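Local coordinates for protein methyltransferase 1 (Methanosarcina barkeri, PDB 2I2X) that carries a methyl group on its corrinoid cofactor during methanogenesis from methanol, receiving it from methanol with MtaB and passing it to coenzyme M with MtaA, at residues B[134-139]-B[182-187]. Residues are numbered along the deposited sequence; the frame is centred on the assembly and turned at random.
Sequences DVHDIG and ALMTTT
Asp134 OD1 is gripped twice by His136, while OD2 of the same carboxylate faces the backbone N of Leu183. His136 ND1 reaches Asp134 OD1 at 2.5 Å from its syn side, with the oxygen in the imidazole plane; the backbone N of His136 meets the same OD1 at 3.0 Å on the anti side, closing an Asx turn. Leu183 N donates to Asp134 OD2 at 2.7 Å, though that oxygen is less surely placed. With CG anti to its own backbone N (chi1 -157°), the carboxylate extends between the ring and the Leu183 backbone, one oxygen for each. These loops, leading into helix 138-149 and out of strand 177-181, lie in the cobalamin-binding Rossmann-like domain, where His136 NE2 is the axial ligand of the corrinoid cobalt. Asp134 is thus a second-shell residue whose bond to ND1 helps set the ring's rotation. With an alanine for Asp134, His136 ND1 would probably lose its acceptor, as would Leu183 N, leaving the ring freer to turn. Leu183 CB rests over one imidazole face, 3.9 Å from the His136 ring centroid, a CH-pi contact. Met184 SD approaches the ring edge instead, 3.9 Å from His136 CE1.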
ATOM      1  N   ASP B 134     -21.182 -12.969 -10.428  1.00 44.83           N
ATOM      2  CA  ASP B 134     -19.884 -12.778 -11.067  1.00 44.75           C
ATOM      3  C   ASP B 134     -19.957 -12.959 -12.600  1.00 44.71           C
ATOM      4  O   ASP B 134     -20.528 -13.933 -13.093  1.00 44.31           O
ATOM      5  CB  ASP B 134     -18.857 -13.731 -10.429  1.00 44.58           C
ATOM      6  CG  ASP B 134     -17.409 -13.258 -10.584  1.00 44.46           C
ATOM      7  OD1 ASP B 134     -17.071 -12.599 -11.590  1.00 43.61           O
ATOM      8  OD2 ASP B 134     -16.586 -13.580  -9.703  1.00 44.76           O
ATOM      9  N   VAL B 135     -19.343 -12.015 -13.321  1.00 44.67           N
ATOM     10  CA  VAL B 135     -19.407 -11.890 -14.787  1.00 44.66           C
ATOM     11  C   VAL B 135     -18.043 -12.189 -15.440  1.00 44.19           C
ATOM     12  O   VAL B 135     -17.915 -12.241 -16.673  1.00 44.15           O
ATOM     13  CB  VAL B 135     -19.991 -10.461 -15.173  1.00 45.12           C
ATOM     14  CG1 VAL B 135     -19.515  -9.940 -16.530  1.00 44.85           C
ATOM     15  CG2 VAL B 135     -21.522 -10.471 -15.102  1.00 45.41           C
ATOM     16  N   HIS B 136     -17.036 -12.414 -14.599  1.00 43.83           N
ATOM     17  CA  HIS B 136     -15.672 -12.713 -15.049  1.00 43.29           C
ATOM     18  C   HIS B 136     -15.548 -14.132 -15.635  1.00 43.58           C
ATOM     19  O   HIS B 136     -15.398 -15.116 -14.919  1.00 43.72           O
ATOM     20  CB  HIS B 136     -14.654 -12.460 -13.920  1.00 42.99           C
ATOM     21  CG  HIS B 136     -14.722 -11.075 -13.340  1.00 41.79           C
ATOM     22  ND1 HIS B 136     -15.699 -10.685 -12.445  1.00 41.67           N
ATOM     23  CD2 HIS B 136     -13.943  -9.987 -13.534  1.00 40.09           C
ATOM     24  CE1 HIS B 136     -15.518  -9.420 -12.112  1.00 40.11           C
ATOM     25  NE2 HIS B 136     -14.460  -8.972 -12.761  1.00 39.89           N
ATOM     26  N   ASP B 137     -15.610 -14.173 -16.962  1.00 43.94           N
ATOM     27  CA  ASP B 137     -15.587 -15.338 -17.834  1.00 43.98           C
ATOM     28  C   ASP B 137     -14.258 -16.039 -17.991  1.00 43.63           C
ATOM     29  O   ASP B 137     -14.211 -17.270 -18.092  1.00 43.48           O
ATOM     30  CB  ASP B 137     -15.884 -14.846 -19.254  1.00 44.39           C
ATOM     31  CG  ASP B 137     -17.296 -15.075 -19.662  1.00 47.06           C
ATOM     32  OD1 ASP B 137     -17.746 -16.240 -19.603  1.00 49.68           O
ATOM     33  OD2 ASP B 137     -17.958 -14.091 -20.068  1.00 50.82           O
ATOM     34  N   ILE B 138     -13.200 -15.240 -18.107  1.00 42.92           N
ATOM     35  CA  ILE B 138     -11.999 -15.636 -18.830  1.00 42.41           C
ATOM     36  C   ILE B 138     -11.282 -16.830 -18.233  1.00 42.55           C
ATOM     37  O   ILE B 138     -10.975 -17.787 -18.937  1.00 42.61           O
ATOM     38  CB  ILE B 138     -11.038 -14.459 -18.968  1.00 42.40           C
ATOM     39  CG1 ILE B 138     -11.700 -13.367 -19.797  1.00 41.97           C
ATOM     40  CG2 ILE B 138      -9.714 -14.899 -19.604  1.00 42.02           C
ATOM     41  CD1 ILE B 138     -11.090 -12.038 -19.596  1.00 41.80           C
ATOM     42  N   GLY B 139     -11.024 -16.765 -16.932  1.00 42.50           N
ATOM     43  CA  GLY B 139     -10.381 -17.859 -16.233  1.00 42.72           C
ATOM     44  C   GLY B 139     -11.158 -19.152 -16.385  1.00 42.52           C
ATOM     45  O   GLY B 139     -10.565 -20.221 -16.565  1.00 42.62           O
ATOM     46  N   ALA B 182     -14.407 -17.576  -8.908  1.00 39.81           N
ATOM     47  CA  ALA B 182     -14.857 -16.290  -8.369  1.00 38.85           C
ATOM     48  C   ALA B 182     -13.753 -15.230  -8.451  1.00 37.99           C
ATOM     49  O   ALA B 182     -12.583 -15.544  -8.294  1.00 37.81           O
ATOM     50  CB  ALA B 182     -15.359 -16.447  -6.966  1.00 38.37           C
ATOM     51  N   LEU B 183     -14.128 -13.985  -8.727  1.00 37.12           N
ATOM     52  CA  LEU B 183     -13.146 -12.920  -8.900  1.00 37.11           C
ATOM     53  C   LEU B 183     -13.294 -11.732  -7.962  1.00 37.36           C
ATOM     54  O   LEU B 183     -12.424 -10.853  -7.912  1.00 37.29           O
ATOM     55  CB  LEU B 183     -13.128 -12.432 -10.351  1.00 36.68           C
ATOM     56  CG  LEU B 183     -11.937 -13.081 -11.038  1.00 36.25           C
ATOM     57  CD1 LEU B 183     -12.320 -14.397 -11.691  1.00 33.41           C
ATOM     58  CD2 LEU B 183     -11.324 -12.122 -12.011  1.00 36.27           C
ATOM     59  N   MET B 184     -14.397 -11.707  -7.230  1.00 37.83           N
ATOM     60  CA  MET B 184     -14.681 -10.620  -6.328  1.00 38.88           C
ATOM     61  C   MET B 184     -14.879 -11.120  -4.911  1.00 39.47           C
ATOM     62  O   MET B 184     -15.446 -12.181  -4.698  1.00 39.71           O
ATOM     63  CB  MET B 184     -15.902  -9.851  -6.811  1.00 38.83           C
ATOM     64  CG  MET B 184     -15.726  -9.247  -8.193  1.00 39.46           C
ATOM     65  SD  MET B 184     -17.136  -8.288  -8.749  1.00 38.71           S
ATOM     66  CE  MET B 184     -16.967  -6.747  -7.864  1.00 42.89           C
ATOM     67  N   THR B 185     -14.386 -10.363  -3.942  1.00 40.53           N
ATOM     68  CA  THR B 185     -14.680 -10.626  -2.534  1.00 41.84           C
ATOM     69  C   THR B 185     -16.195 -10.726  -2.343  1.00 43.13           C
ATOM     70  O   THR B 185     -16.698 -11.517  -1.539  1.00 43.42           O
ATOM     71  CB  THR B 185     -14.134  -9.515  -1.620  1.00 41.42           C
ATOM     72  OG1 THR B 185     -14.728  -8.262  -1.983  1.00 40.54           O
ATOM     73  CG2 THR B 185     -12.625  -9.412  -1.754  1.00 41.39           C
ATOM     74  N   THR B 186     -16.898  -9.942  -3.153  1.00 44.51           N
ATOM     75  CA  THR B 186     -18.329  -9.740  -3.090  1.00 45.58           C
ATOM     76  C   THR B 186     -19.097 -10.941  -3.662  1.00 46.24           C
ATOM     77  O   THR B 186     -20.321 -10.964  -3.682  1.00 45.94           O
ATOM     78  CB  THR B 186     -18.644  -8.404  -3.820  1.00 45.51           C
ATOM     79  OG1 THR B 186     -19.691  -7.712  -3.145  1.00 46.99           O
ATOM     80  CG2 THR B 186     -18.999  -8.598  -5.277  1.00 45.72           C
ATOM     81  N   THR B 187     -18.351 -11.968  -4.055  1.00 47.68           N
ATOM     82  CA  THR B 187     -18.822 -13.017  -4.956  1.00 48.71           C
ATOM     83  C   THR B 187     -18.237 -14.395  -4.626  1.00 50.25           C
ATOM     84  O   THR B 187     -18.854 -15.415  -4.918  1.00 50.02           O
ATOM     85  CB  THR B 187     -18.504 -12.616  -6.429  1.00 48.51           C
ATOM     86  OG1 THR B 187     -19.718 -12.284  -7.114  1.00 47.48           O
ATOM     87  CG2 THR B 187     -17.780 -13.704  -7.173  1.00 47.38           C
TER